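Local coordinates for transthyretin-like protein (Klebsiella pneumoniae subsp. pneumoniae, PDB 3QVA) that probably catalyses, as a homotetramer, the hydrolysis of 5-hydroxyisourate to 2-oxo-4-hydroxy-4-carboxy-5-ureidoimidazoline in purine metabolism, at residues I16-I19 with S20-T23. Sequence-based numbering, arbitrary orientation.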
loop_
_atom_site.group_PDB
_atom_site.type_symbol
_atom_site.label_atom_id
_atom_site.label_comp_id
_atom_site.label_asym_id
_atom_site.label_seq_id
_atom_site.Cartn_x
_atom_site.Cartn_y
_atom_site.Cartn_z
ATOM N N ILE A 16 3.561 11.559 -7.146
ATOM C CA ILE A 16 3.620 10.188 -7.627
ATOM C C ILE A 16 5.017 9.632 -7.411
ATOM O O ILE A 16 6.004 10.199 -7.871
ATOM C CB ILE A 16 3.186 10.055 -9.115
ATOM C CG1 ILE A 16 1.806 10.691 -9.325
ATOM C CG2 ILE A 16 3.190 8.589 -9.537
ATOM C CD1 ILE A 16 1.150 10.378 -10.678
ATOM N N LEU A 17 5.087 8.531 -6.676
ATOM C CA LEU A 17 6.344 7.852 -6.426
ATOM C C LEU A 17 6.324 6.475 -7.064
ATOM O O LEU A 17 5.354 5.734 -6.917
ATOM C CB LEU A 17 6.558 7.715 -4.921
ATOM C CG LEU A 17 6.844 9.033 -4.201
ATOM C CD1 LEU A 17 6.310 8.974 -2.800
ATOM C CD2 LEU A 17 8.341 9.357 -4.224
ATOM N N ASP A 18 7.394 6.129 -7.769
ATOM C CA ASP A 18 7.545 4.782 -8.297
ATOM C C ASP A 18 8.245 3.949 -7.233
ATOM O O ASP A 18 9.470 4.030 -7.065
ATOM C CB ASP A 18 8.336 4.778 -9.613
ATOM C CG ASP A 18 8.501 3.375 -10.206
ATOM O OD1 ASP A 18 7.992 2.386 -9.631
ATOM O OD2 ASP A 18 9.148 3.250 -11.271
ATOM N N ILE A 19 7.466 3.146 -6.509
ATOM C CA ILE A 19 8.028 2.381 -5.403
ATOM C C ILE A 19 8.814 1.159 -5.883
ATOM O O ILE A 19 9.496 0.520 -5.093
ATOM C CB ILE A 19 6.972 2.006 -4.333
ATOM C CG1 ILE A 19 6.037 0.904 -4.848
ATOM C CG2 ILE A 19 6.210 3.264 -3.874
ATOM C CD1 ILE A 19 5.135 0.301 -3.755
ATOM N N SER A 20 8.737 0.854 -7.177
ATOM C CA SER A 20 9.552 -0.215 -7.746
ATOM C C SER A 20 11.030 0.200 -7.776
ATOM O O SER A 20 11.921 -0.648 -7.719
ATOM C CB SER A 20 9.047 -0.622 -9.135
ATOM O OG SER A 20 9.372 0.350 -10.109
ATOM N N THR A 21 11.279 1.508 -7.826
ATOM C CA THR A 21 12.645 2.045 -7.848
ATOM C C THR A 21 12.964 2.963 -6.663
ATOM O O THR A 21 14.133 3.280 -6.411
ATOM C CB THR A 21 12.926 2.815 -9.158
ATOM O OG1 THR A 21 12.057 3.952 -9.238
ATOM C CG2 THR A 21 12.732 1.920 -10.377
ATOM N N GLY A 22 11.933 3.393 -5.941
ATOM C CA GLY A 22 12.092 4.331 -4.836
ATOM C C GLY A 22 12.433 5.747 -5.276
ATOM O O GLY A 22 13.185 6.450 -4.599
ATOM N N THR A 23 11.884 6.163 -6.415
ATOM C CA THR A 23 12.153 7.491 -6.963
ATOM C C THR A 23 10.847 8.180 -7.353
ATOM O O THR A 23 9.853 7.502 -7.645
ATOM C CB THR A 23 13.070 7.421 -8.209
ATOM O OG1 THR A 23 12.463 6.586 -9.201
ATOM C CG2 THR A 23 14.442 6.863 -7.848
HETATM O O HOH W 1 11.225 4.593 -11.829
#
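A beta-hairpin loop combining a type I turn over D18-T21 with a G1 beta bulge, in which G22 and T23 both face D18, exemplifies how one aspartate's carbonyl and carboxylate can together organise a reversal of the chain. D18 N gives its hydrogen to T23 O at 2.8 Å, and D18 O in return receives T23 N at 3.3 Å. D18 O also takes T21 N at 3.2 Å from the opposite face of its plane, and G22 N in a weaker, more bent bond, so it gathers three successive amides, T21 to T23. G22 has positive phi (71°), usual for the first position of this bulge. With CG anti to the backbone N (chi1 -179°), the D18 carboxylate turns to S20. D18 OD1 accepts S20 OG at 2.5 Å on its syn side, tilted out of plane, and S20 N at 3.0 Å from more steeply above the same face. The latter bond makes an Asx turn; the hydroxyl adds a second donor. D18 OD2 reaches T21 OG1 through a water, and T21 OG1 and T23 OG1 share a 2.7 Å hydrogen bond, either being a possible donor. R78 forms a salt bridge with D18 OD2 and a hydrogen bond with S20 OG, probably stabilising the buried negative charge. The loop connects strands 12-18 and 23-24; W72 and F73 of helix 69-75 touch D18, while L17 and I19 pack against strand 99-106 and Y113 of the third subunit.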